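Local coordinates for protein AgaA (Rhizobium radiobacter, PDB 6HLX) that binds the opine agropinic acid in the periplasm as the solute-binding component of an ABC transporter that imports it, at residues 239-244 with 448-453; 273-278 with 332-337; 324-329 with 374-379. All coordinates share one frame; numbering follows the deposited sequence. Where two conformers were deposited one is given.

Interaction 1: residues 239-244 with 448-453. With G9Z (agropinic acid), chain E.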
loop_
_atom_site.group_PDB
_atom_site.type_symbol
_atom_site.label_atom_id
_atom_site.label_comp_id
_atom_site.label_asym_id
_atom_site.label_seq_id
_atom_site.Cartn_x
_atom_site.Cartn_y
_atom_site.Cartn_z
ATOM N N PRO A 239 -1.079 -2.691 -9.234
ATOM C CA PRO A 239 -1.633 -1.379 -8.855
ATOM C C PRO A 239 -2.447 -0.703 -9.932
ATOM O O PRO A 239 -2.362 -1.044 -11.113
ATOM C CB PRO A 239 -0.392 -0.532 -8.494
ATOM C CG PRO A 239 0.808 -1.522 -8.477
ATOM C CD PRO A 239 0.384 -2.597 -9.460
ATOM N N PHE A 240 -3.225 0.286 -9.504
ATOM C CA PHE A 240 -4.016 1.106 -10.418
ATOM C C PHE A 240 -3.620 2.586 -10.217
ATOM O O PHE A 240 -3.062 2.959 -9.165
ATOM C CB PHE A 240 -5.536 0.913 -10.181
ATOM C CG PHE A 240 -5.956 0.939 -8.724
ATOM C CD1 PHE A 240 -6.017 2.141 -8.017
ATOM C CD2 PHE A 240 -6.304 -0.233 -8.063
ATOM C CE1 PHE A 240 -6.378 2.159 -6.658
ATOM C CE2 PHE A 240 -6.689 -0.209 -6.711
ATOM C CZ PHE A 240 -6.712 0.984 -6.014
ATOM N N MET A 241 -3.929 3.411 -11.216
ATOM C CA MET A 241 -3.773 4.872 -11.184
ATOM C C MET A 241 -5.168 5.471 -11.190
ATOM O O MET A 241 -6.029 5.032 -11.953
ATOM C CB MET A 241 -2.994 5.421 -12.403
ATOM C CG MET A 241 -1.542 4.941 -12.474
ATOM S SD MET A 241 -0.552 5.378 -11.039
ATOM C CE MET A 241 -0.512 7.140 -11.192
ATOM N N GLY A 242 -5.372 6.514 -10.401
ATOM C CA GLY A 242 -6.674 7.177 -10.341
ATOM C C GLY A 242 -6.596 8.466 -9.559
ATOM O O GLY A 242 -5.538 9.103 -9.522
ATOM N N LEU A 243 -7.720 8.875 -8.949
ATOM C CA LEU A 243 -7.748 10.106 -8.166
ATOM C C LEU A 243 -8.504 9.903 -6.869
ATOM O O LEU A 243 -9.546 9.241 -6.859
ATOM C CB LEU A 243 -8.470 11.222 -8.965
ATOM C CG LEU A 243 -7.751 11.781 -10.205
ATOM C CD1 LEU A 243 -8.721 12.576 -11.065
ATOM C CD2 LEU A 243 -6.564 12.701 -9.794
ATOM N N GLN A 244 -8.014 10.555 -5.816
ATOM C CA GLN A 244 -8.662 10.691 -4.510
ATOM C C GLN A 244 -9.049 12.158 -4.435
ATOM O O GLN A 244 -8.254 13.024 -4.826
ATOM C CB GLN A 244 -7.693 10.357 -3.360
ATOM C CG GLN A 244 -7.418 8.874 -3.258
ATOM C CD GLN A 244 -6.149 8.594 -2.517
ATOM O OE1 GLN A 244 -5.145 8.248 -3.138
ATOM N NE2 GLN A 244 -6.148 8.768 -1.187
ATOM N N TYR A 448 -10.965 5.859 -11.235
ATOM C CA TYR A 448 -9.841 5.002 -11.628
ATOM C C TYR A 448 -9.605 5.113 -13.124
ATOM O O TYR A 448 -10.569 5.150 -13.898
ATOM C CB TYR A 448 -10.148 3.535 -11.273
ATOM C CG TYR A 448 -10.569 3.326 -9.838
ATOM C CD1 TYR A 448 -11.913 3.375 -9.471
ATOM C CD2 TYR A 448 -9.631 3.009 -8.853
ATOM C CE1 TYR A 448 -12.309 3.183 -8.146
ATOM C CE2 TYR A 448 -10.019 2.793 -7.530
ATOM C CZ TYR A 448 -11.364 2.858 -7.190
ATOM O OH TYR A 448 -11.767 2.635 -5.899
ATOM N N PHE A 449 -8.321 5.107 -13.530
ATOM C CA PHE A 449 -7.996 5.276 -14.942
ATOM C C PHE A 449 -7.320 4.110 -15.598
ATOM O O PHE A 449 -7.595 3.868 -16.774
ATOM C CB PHE A 449 -7.120 6.527 -15.136
ATOM C CG PHE A 449 -7.839 7.815 -14.789
ATOM C CD1 PHE A 449 -9.118 8.070 -15.274
ATOM C CD2 PHE A 449 -7.239 8.760 -13.958
ATOM C CE1 PHE A 449 -9.785 9.269 -14.948
ATOM C CE2 PHE A 449 -7.903 9.953 -13.637
ATOM C CZ PHE A 449 -9.168 10.190 -14.127
ATOM N N MET A 450 -6.410 3.410 -14.887
ATOM C CA MET A 450 -5.669 2.329 -15.530
ATOM C C MET A 450 -5.028 1.374 -14.545
ATOM O O MET A 450 -4.775 1.759 -13.396
ATOM C CB MET A 450 -4.548 2.927 -16.416
ATOM C CG MET A 450 -3.521 3.725 -15.624
ATOM S SD MET A 450 -2.093 4.233 -16.571
ATOM C CE MET A 450 -1.180 2.662 -16.658
ATOM N N TRP A 451 -4.729 0.154 -15.014
ATOM C CA TRP A 451 -3.965 -0.844 -14.255
ATOM C C TRP A 451 -2.537 -0.619 -14.759
ATOM O O TRP A 451 -2.323 -0.478 -15.985
ATOM C CB TRP A 451 -4.350 -2.276 -14.648
ATOM C CG TRP A 451 -5.716 -2.675 -14.214
ATOM C CD1 TRP A 451 -6.799 -2.886 -15.014
ATOM C CD2 TRP A 451 -6.155 -2.910 -12.865
ATOM N NE1 TRP A 451 -7.883 -3.268 -14.252
ATOM C CE2 TRP A 451 -7.510 -3.309 -12.932
ATOM C CE3 TRP A 451 -5.514 -2.889 -11.611
ATOM C CZ2 TRP A 451 -8.256 -3.617 -11.791
ATOM C CZ3 TRP A 451 -6.246 -3.232 -10.476
ATOM C CH2 TRP A 451 -7.604 -3.581 -10.574
ATOM N N ARG A 452 -1.564 -0.586 -13.860
ATOM C CA ARG A 452 -0.178 -0.373 -14.311
ATOM C C ARG A 452 0.705 -1.585 -14.019
ATOM O O ARG A 452 0.398 -2.379 -13.123
ATOM C CB ARG A 452 0.434 0.883 -13.649
ATOM C CG ARG A 452 0.700 0.722 -12.149
ATOM C CD ARG A 452 1.328 1.966 -11.530
ATOM N NE ARG A 452 2.170 1.625 -10.380
ATOM C CZ ARG A 452 2.190 2.298 -9.233
ATOM N NH1 ARG A 452 1.395 3.349 -9.055
ATOM N NH2 ARG A 452 3.022 1.944 -8.264
ATOM N N GLU A 453 1.850 -1.671 -14.706
ATOM C CA GLU A 453 2.855 -2.691 -14.377
ATOM C C GLU A 453 3.665 -2.160 -13.181
ATOM O O GLU A 453 3.907 -0.948 -13.071
ATOM C CB GLU A 453 3.820 -2.904 -15.547
ATOM C CG GLU A 453 3.152 -3.557 -16.745
ATOM C CD GLU A 453 4.128 -4.051 -17.790
ATOM O OE1 GLU A 453 3.664 -4.544 -18.843
ATOM O OE2 GLU A 453 5.357 -3.946 -17.564
HETATM O OAM G9Z E . 5.060 4.778 -2.111
HETATM C CAB G9Z E . 4.749 5.169 -3.244
HETATM C CAC G9Z E . 5.629 5.902 -4.067
HETATM C CB G9Z E . 4.856 6.169 -5.395
HETATM C CA G9Z E . 3.441 5.681 -5.134
HETATM C C G9Z E . 3.004 4.791 -6.166
HETATM O O G9Z E . 3.309 3.570 -6.085
HETATM N N G9Z E . 3.516 5.058 -3.772
HETATM C CAG G9Z E . 2.379 4.298 -3.122
HETATM C CAH G9Z E . 1.373 5.271 -2.506
HETATM O OAP G9Z E . 0.814 6.024 -3.583
HETATM C CAI G9Z E . 0.255 4.559 -1.738
HETATM O OAQ G9Z E . 0.834 3.490 -0.947
HETATM C CAJ G9Z E . -0.471 5.527 -0.745
HETATM O OAR G9Z E . -1.505 4.810 -0.045
HETATM C CAK G9Z E . -1.039 6.835 -1.348
HETATM O OAT G9Z E . -1.412 7.733 -0.284
HETATM C CAL G9Z E . -2.205 6.585 -2.317
HETATM O OAS G9Z E . -2.597 7.825 -2.945
HETATM O OXT G9Z E . 2.359 5.281 -7.133
#
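Met-241 and Met-450 pair across two antiparallel strands, and their backbone polar atoms are satisfied unequally. Met-241 N gives a bond of 2.9 Å to Met-450 O. Met-241 O takes the N-H of Phe-449 at 2.8 Å, and a weak one from Met-450 N at 3.4 Å. Phe-449 and Met-450 both lie opposite the single residue Met-241, a classic beta bulge, which shifts the register by one, so that Gly-242 lies opposite Tyr-448. Having no side chain, Gly-242 lets the backbones approach closely there. Beyond the strand ends, Arg-452 N donates to Pro-239 O in a nearly straight bond (172°).

The arginine then turns to the ligand. Its chain runs extended from CG to NE, carrying the guanidinium to the carboxylate of agropinic acid: NH2 reaches O at 2.7 Å and NH1 reaches OXT at 2.9 Å. Pro-239 CB sits over one face of this flat group, and Met-241 SD lies at its edge, accepting a weak bond from NH1; Gln-454 also accepts from NH2. Gln-244 OE1 receives the ligand hydroxyl OAS at 2.6 Å, while its NE2 donates to the carbonyls of Thr-402 and Asn-404.

On the sheet face of Phe-240, the edge of the Tyr-448 ring points at the phenylalanine face, T-shaped with planes at 88°. Tyr-448 OH, at the far end of its ring, hydrogen-bonds Tyr-393 OH.

Interaction 2: residues 273-278 with 332-337. With G9Z (agropinic acid), chain E; EDO (1,2-ethanediol), chain X.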
loop_
_atom_site.group_PDB
_atom_site.type_symbol
_atom_site.label_atom_id
_atom_site.label_comp_id
_atom_site.label_asym_id
_atom_site.label_seq_id
_atom_site.Cartn_x
_atom_site.Cartn_y
_atom_site.Cartn_z
ATOM N N THR A 273 1.570 8.579 -22.375
ATOM C CA THR A 273 2.496 9.660 -22.002
ATOM C C THR A 273 3.176 9.470 -20.646
ATOM O O THR A 273 4.181 10.123 -20.409
ATOM C CB THR A 273 1.833 11.054 -22.073
ATOM O OG1 THR A 273 0.918 11.205 -20.989
ATOM C CG2 THR A 273 1.150 11.343 -23.427
ATOM N N ALA A 274 2.623 8.628 -19.756
ATOM C CA ALA A 274 3.201 8.412 -18.424
ATOM C C ALA A 274 3.783 7.020 -18.238
ATOM O O ALA A 274 4.579 6.820 -17.318
ATOM C CB ALA A 274 2.144 8.671 -17.356
ATOM N N PHE A 275 3.312 6.034 -19.027
ATOM C CA PHE A 275 3.726 4.637 -18.850
ATOM C C PHE A 275 4.275 3.965 -20.120
ATOM O O PHE A 275 4.294 2.725 -20.204
ATOM C CB PHE A 275 2.565 3.816 -18.256
ATOM C CG PHE A 275 2.162 4.275 -16.876
ATOM C CD1 PHE A 275 1.205 5.273 -16.710
ATOM C CD2 PHE A 275 2.763 3.734 -15.742
ATOM C CE1 PHE A 275 0.846 5.710 -15.427
ATOM C CE2 PHE A 275 2.378 4.146 -14.464
ATOM C CZ PHE A 275 1.429 5.138 -14.318
ATOM N N ASN A 276 4.733 4.775 -21.096
ATOM C CA ASN A 276 5.354 4.254 -22.326
ATOM C C ASN A 276 4.467 3.232 -23.080
ATOM O O ASN A 276 4.966 2.277 -23.687
ATOM C CB ASN A 276 6.747 3.649 -21.974
ATOM C CG ASN A 276 7.628 3.342 -23.161
ATOM O OD1 ASN A 276 8.245 2.264 -23.251
ATOM N ND2 ASN A 276 7.681 4.269 -24.107
ATOM N N GLY A 277 3.153 3.432 -23.017
ATOM C CA GLY A 277 2.216 2.536 -23.686
ATOM C C GLY A 277 1.920 1.249 -22.934
ATOM O O GLY A 277 1.185 0.405 -23.449
ATOM N N LEU A 278 2.446 1.098 -21.696
ATOM C CA LEU A 278 2.222 -0.110 -20.881
ATOM C C LEU A 278 1.108 0.094 -19.857
ATOM O O LEU A 278 1.180 1.008 -19.056
ATOM C CB LEU A 278 3.510 -0.541 -20.159
ATOM C CG LEU A 278 4.737 -0.853 -21.023
ATOM C CD1 LEU A 278 5.947 -1.122 -20.143
ATOM C CD2 LEU A 278 4.488 -2.040 -21.953
ATOM N N TYR A 332 8.476 10.495 -8.869
ATOM C CA TYR A 332 8.128 9.353 -9.710
ATOM C C TYR A 332 7.636 9.947 -11.010
ATOM O O TYR A 332 6.597 10.615 -11.027
ATOM C CB TYR A 332 7.039 8.507 -9.015
ATOM C CG TYR A 332 7.559 7.876 -7.742
ATOM C CD1 TYR A 332 7.590 8.594 -6.545
ATOM C CD2 TYR A 332 8.081 6.581 -7.743
ATOM C CE1 TYR A 332 8.118 8.038 -5.382
ATOM C CE2 TYR A 332 8.620 6.018 -6.585
ATOM C CZ TYR A 332 8.660 6.760 -5.416
ATOM O OH TYR A 332 9.161 6.202 -4.273
ATOM N N SER A 333 8.407 9.786 -12.079
ATOM C CA SER A 333 8.019 10.373 -13.366
ATOM C C SER A 333 6.603 9.994 -13.770
ATOM O O SER A 333 5.880 10.847 -14.305
ATOM C CB SER A 333 8.995 9.991 -14.467
ATOM O OG SER A 333 10.231 10.631 -14.205
ATOM N N PHE A 334 6.179 8.741 -13.493
ATOM C CA PHE A 334 4.794 8.388 -13.896
ATOM C C PHE A 334 3.739 9.220 -13.161
ATOM O O PHE A 334 2.686 9.480 -13.723
ATOM C CB PHE A 334 4.530 6.883 -13.776
ATOM C CG PHE A 334 4.496 6.346 -12.361
ATOM C CD1 PHE A 334 3.322 6.385 -11.614
ATOM C CD2 PHE A 334 5.640 5.797 -11.776
ATOM C CE1 PHE A 334 3.297 5.905 -10.296
ATOM C CE2 PHE A 334 5.606 5.299 -10.465
ATOM C CZ PHE A 334 4.434 5.349 -9.741
ATOM N N GLN A 335 4.007 9.620 -11.906
ATOM C CA GLN A 335 3.059 10.436 -11.132
ATOM C C GLN A 335 3.002 11.849 -11.728
ATOM O O GLN A 335 1.911 12.394 -11.990
ATOM C CB GLN A 335 3.509 10.501 -9.669
ATOM C CG GLN A 335 3.301 9.209 -8.883
ATOM C CD GLN A 335 2.229 9.361 -7.831
ATOM O OE1 GLN A 335 1.769 10.459 -7.509
ATOM N NE2 GLN A 335 1.822 8.244 -7.264
ATOM N N GLN A 336 4.198 12.435 -11.990
ATOM C CA GLN A 336 4.241 13.764 -12.612
ATOM C C GLN A 336 3.546 13.757 -13.981
ATOM O O GLN A 336 2.733 14.640 -14.257
ATOM C CB GLN A 336 5.687 14.237 -12.771
ATOM C CG GLN A 336 5.774 15.504 -13.637
ATOM C CD GLN A 336 7.138 16.106 -13.567
ATOM O OE1 GLN A 336 7.635 16.393 -12.496
ATOM N NE2 GLN A 336 7.760 16.314 -14.708
ATOM N N ASN A 337 3.853 12.766 -14.834
ATOM C CA ASN A 337 3.267 12.720 -16.185
ATOM C C ASN A 337 1.780 12.405 -16.160
ATOM O O ASN A 337 1.029 12.947 -16.991
ATOM C CB ASN A 337 4.059 11.779 -17.091
ATOM C CG ASN A 337 5.402 12.366 -17.439
ATOM O OD1 ASN A 337 5.538 13.573 -17.679
ATOM N ND2 ASN A 337 6.419 11.536 -17.461
HETATM O OAM G9Z E . 5.060 4.778 -2.111
HETATM C CAB G9Z E . 4.749 5.169 -3.244
HETATM C CAC G9Z E . 5.629 5.902 -4.067
HETATM C CB G9Z E . 4.856 6.169 -5.395
HETATM C CA G9Z E . 3.441 5.681 -5.134
HETATM C C G9Z E . 3.004 4.791 -6.166
HETATM O O G9Z E . 3.309 3.570 -6.085
HETATM N N G9Z E . 3.516 5.058 -3.772
HETATM C CAG G9Z E . 2.379 4.298 -3.122
HETATM C CAH G9Z E . 1.373 5.271 -2.506
HETATM O OAP G9Z E . 0.814 6.024 -3.583
HETATM C CAI G9Z E . 0.255 4.559 -1.738
HETATM O OAQ G9Z E . 0.834 3.490 -0.947
HETATM C CAJ G9Z E . -0.471 5.527 -0.745
HETATM O OAR G9Z E . -1.505 4.810 -0.045
HETATM C CAK G9Z E . -1.039 6.835 -1.348
HETATM O OAT G9Z E . -1.412 7.733 -0.284
HETATM C CAL G9Z E . -2.205 6.585 -2.317
HETATM O OAS G9Z E . -2.597 7.825 -2.945
HETATM O OXT G9Z E . 2.359 5.281 -7.133
HETATM C C1 EDO X . 6.477 7.855 -20.484
HETATM O O1 EDO X . 5.523 7.505 -21.464
HETATM C C2 EDO X . 7.745 7.013 -20.659
HETATM O O2 EDO X . 8.741 7.565 -19.823
HETATM O O HOH W 1 1.576 13.457 -19.676
HETATM O O HOH W 2 6.619 8.768 -16.826
#
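Ala-274 and Asn-337 meet, like the rest of their two segments, without one direct hydrogen bond; water links the end of helix 267-274 to the start of helix 333-347. One water donates to both Thr-273 OG1, which also hydrogen-bonds Ala-269 O in its own helix, and Asn-337 O. A second donates to Ala-274 O, at 2.9 Å, and accepts from Asn-337 ND2, at 2.8 Å. Asparagine suits this edge, since its amide reaches the water while its CB packs on the small Ala-274 CB, 3.7 Å away.

Deeper in, Phe-334 CB lies over the face of the Phe-275 ring in a CH-pi contact, 3.9 Å from its centroid. The two rings meet obliquely, their planes at 37°, with Phe-275 CZ against Phe-334 CD1. Phe-334 CG stands between its own backbone N and carbonyl carbon (chi1 69°), a torsion that swings the ring past Phe-275 toward the ligand. Its edge then faces the carboxylate of agropinic acid, CZ lying 3.3 Å from OXT.

Gln-335 NE2 donates to that same oxygen at 3.0 Å. Tyr-332, the N-cap residue, turns one ring face to the edge of the ligand ring, CB over its centre, and its hydroxyl bonds to Ser-9. The C-H edge of Phe-334 and the Gln-335 amide N-H are neutral but locally positive, so this side of the pocket probably complements the carboxylate without adding a formal charge.

Interaction 3: residues 324-329 with 374-379. With G9Z (agropinic acid), chain E.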
loop_
_atom_site.group_PDB
_atom_site.type_symbol
_atom_site.label_atom_id
_atom_site.label_comp_id
_atom_site.label_asym_id
_atom_site.label_seq_id
_atom_site.Cartn_x
_atom_site.Cartn_y
_atom_site.Cartn_z
ATOM N N VAL A 324 -8.614 24.632 -9.517
ATOM C CA VAL A 324 -8.313 23.628 -8.508
ATOM C C VAL A 324 -6.823 23.309 -8.548
ATOM O O VAL A 324 -6.183 23.521 -9.572
ATOM C CB VAL A 324 -9.190 22.349 -8.735
ATOM C CG1 VAL A 324 -8.881 21.680 -10.068
ATOM C CG2 VAL A 324 -9.090 21.349 -7.581
ATOM N N ARG A 325 -6.299 22.745 -7.465
ATOM C CA ARG A 325 -4.913 22.314 -7.413
ATOM C C ARG A 325 -4.863 20.799 -7.315
ATOM O O ARG A 325 -5.612 20.218 -6.532
ATOM C CB ARG A 325 -4.188 22.930 -6.211
ATOM C CG ARG A 325 -4.178 24.470 -6.215
ATOM C CD ARG A 325 -3.085 25.020 -5.315
ATOM N NE ARG A 325 -1.752 24.816 -5.889
ATOM C CZ ARG A 325 -1.125 25.687 -6.676
ATOM N NH1 ARG A 325 -1.700 26.841 -6.996
ATOM N NH2 ARG A 325 0.084 25.411 -7.150
ATOM N N LEU A 326 -3.978 20.166 -8.099
ATOM C CA LEU A 326 -3.771 18.709 -8.073
ATOM C C LEU A 326 -2.431 18.395 -7.437
ATOM O O LEU A 326 -1.384 18.840 -7.926
ATOM C CB LEU A 326 -3.815 18.129 -9.491
ATOM C CG LEU A 326 -3.510 16.624 -9.708
ATOM C CD1 LEU A 326 -4.513 15.740 -8.956
ATOM C CD2 LEU A 326 -3.554 16.295 -11.188
ATOM N N LEU A 327 -2.476 17.591 -6.373
ATOM C CA LEU A 327 -1.257 17.155 -5.684
ATOM C C LEU A 327 -0.741 15.862 -6.292
ATOM O O LEU A 327 -1.468 14.862 -6.368
ATOM C CB LEU A 327 -1.522 16.954 -4.179
ATOM C CG LEU A 327 -0.374 16.370 -3.341
ATOM C CD1 LEU A 327 0.862 17.306 -3.324
ATOM C CD2 LEU A 327 -0.846 16.012 -1.937
ATOM N N ALA A 328 0.537 15.846 -6.647
ATOM C CA ALA A 328 1.181 14.609 -7.086
ATOM C C ALA A 328 2.638 14.708 -6.610
ATOM O O ALA A 328 2.865 15.217 -5.505
ATOM C CB ALA A 328 1.066 14.434 -8.610
ATOM N N THR A 329 3.605 14.219 -7.386
ATOM C CA THR A 329 5.029 14.287 -6.998
ATOM C C THR A 329 5.876 14.346 -8.248
ATOM O O THR A 329 5.479 13.798 -9.283
ATOM C CB THR A 329 5.425 13.069 -6.112
ATOM O OG1 THR A 329 6.797 13.187 -5.667
ATOM C CG2 THR A 329 5.234 11.701 -6.830
ATOM N N PHE A 374 -7.393 17.574 -4.637
ATOM C CA PHE A 374 -7.390 16.193 -5.142
ATOM C C PHE A 374 -5.983 15.742 -5.389
ATOM O O PHE A 374 -5.077 16.574 -5.446
ATOM C CB PHE A 374 -8.335 15.932 -6.335
ATOM C CG PHE A 374 -8.066 16.512 -7.707
ATOM C CD1 PHE A 374 -7.532 17.797 -7.851
ATOM C CD2 PHE A 374 -8.508 15.848 -8.855
ATOM C CE1 PHE A 374 -7.399 18.379 -9.119
ATOM C CE2 PHE A 374 -8.374 16.431 -10.123
ATOM C CZ PHE A 374 -7.820 17.693 -10.243
ATOM N N THR A 375 -5.764 14.418 -5.406
ATOM C CA THR A 375 -4.398 13.882 -5.547
ATOM C C THR A 375 -4.363 12.694 -6.465
ATOM O O THR A 375 -5.342 11.941 -6.528
ATOM C CB THR A 375 -3.763 13.559 -4.166
ATOM O OG1 THR A 375 -2.384 13.171 -4.326
ATOM C CG2 THR A 375 -4.492 12.417 -3.398
ATOM N N VAL A 376 -3.266 12.578 -7.230
ATOM C CA VAL A 376 -3.023 11.401 -8.068
ATOM C C VAL A 376 -2.882 10.205 -7.096
ATOM O O VAL A 376 -2.119 10.254 -6.119
ATOM C CB VAL A 376 -1.767 11.576 -8.950
ATOM C CG1 VAL A 376 -1.360 10.261 -9.617
ATOM C CG2 VAL A 376 -2.010 12.666 -10.002
ATOM N N MET A 377 -3.612 9.129 -7.391
ATOM C CA MET A 377 -3.617 7.924 -6.564
ATOM C C MET A 377 -2.923 6.828 -7.364
ATOM O O MET A 377 -3.385 6.489 -8.444
ATOM C CB MET A 377 -5.105 7.522 -6.285
ATOM C CG MET A 377 -5.277 6.133 -5.643
ATOM S SD MET A 377 -7.007 5.746 -5.264
ATOM C CE MET A 377 -7.751 5.638 -6.966
ATOM N N GLY A 378 -1.824 6.310 -6.830
ATOM C CA GLY A 378 -1.080 5.172 -7.369
ATOM C C GLY A 378 -1.120 4.154 -6.253
ATOM O O GLY A 378 -0.433 4.328 -5.248
ATOM N N SER A 379 -2.032 3.169 -6.321
ATOM C CA SER A 379 -2.227 2.322 -5.142
ATOM C C SER A 379 -2.835 0.979 -5.454
ATOM O O SER A 379 -2.859 0.571 -6.616
ATOM C CB SER A 379 -3.051 3.060 -4.082
ATOM O OG SER A 379 -2.809 2.505 -2.791
HETATM O OAM G9Z E . 5.060 4.778 -2.111
HETATM C CAB G9Z E . 4.749 5.169 -3.244
HETATM C CAC G9Z E . 5.629 5.902 -4.067
HETATM C CB G9Z E . 4.856 6.169 -5.395
HETATM C CA G9Z E . 3.441 5.681 -5.134
HETATM C C G9Z E . 3.004 4.791 -6.166
HETATM O O G9Z E . 3.309 3.570 -6.085
HETATM N N G9Z E . 3.516 5.058 -3.772
HETATM C CAG G9Z E . 2.379 4.298 -3.122
HETATM C CAH G9Z E . 1.373 5.271 -2.506
HETATM O OAP G9Z E . 0.814 6.024 -3.583
HETATM C CAI G9Z E . 0.255 4.559 -1.738
HETATM O OAQ G9Z E . 0.834 3.490 -0.947
HETATM C CAJ G9Z E . -0.471 5.527 -0.745
HETATM O OAR G9Z E . -1.505 4.810 -0.045
HETATM C CAK G9Z E . -1.039 6.835 -1.348
HETATM O OAT G9Z E . -1.412 7.733 -0.284
HETATM C CAL G9Z E . -2.205 6.585 -2.317
HETATM O OAS G9Z E . -2.597 7.825 -2.945
HETATM O OXT G9Z E . 2.359 5.281 -7.133
HETATM O O HOH W 3 -4.411 19.718 -4.173
#
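Phe-374 and Leu-326 bury the most surface in this pairing of parallel strands, followed by Val-376. Leu-326 CD1 stands over the centre of the Phe-374 ring, 3.7 Å from the centroid and 6° off the normal, a CH-pi contact. Leu-326 gets there with chi1 at 175°, its CG directed opposite the backbone N, while CB rests against CE1 at 3.6 Å. Val-324 adds both methyls near the same CE1 corner, and Arg-325 O lies at the ring edge. A broad flat ring suits a place where branched aliphatic chains meet it from several directions.

Val-376 continues the apolar row: its CG2 touches Ala-328 CB at 3.8 Å and Leu-326 CD1 at 4.1 Å. The backbones are tied by Leu-327 N to Phe-374 O, 2.9 Å and almost straight, and by Val-376 N to Leu-327 O. Thr-375 OG1 also donates to this last carbonyl, at 2.8 Å from above its plane, so two bonds grip Leu-327 O.

Strand 374-379, whose end carries Met-377, Gly-378 and Ser-379 of the ligand pocket, lies between strands 322-327 and 240-245. Strand 322-327, helix 333-347 and strand 351-356 form a beta-alpha-beta unit, Ala-339 packing on Leu-326 and Ala-328.

In the fold
Interactions 1 and 3 belong to one mixed sheet, where strands 240-245 and 374-379 are neighbours; their centres are about 12 Å apart, and Gly-242 N lies 2.8 Å from Met-377 O, a probable hydrogen bond. Interaction 2 lies about 11 Å from interaction 1, centre to centre, and packs on it through Met-241 CG and Phe-275 CZ, 3.5 Å apart. It also meets interaction 3, about 14 Å away between centres, where Gln-335 CB touches Thr-329 CG2. All three reach agropinic acid: interactions 1 and 2 meet at its carboxylate, while Gly-378 O of interaction 3 takes hydroxyl OAP at 2.7 Å.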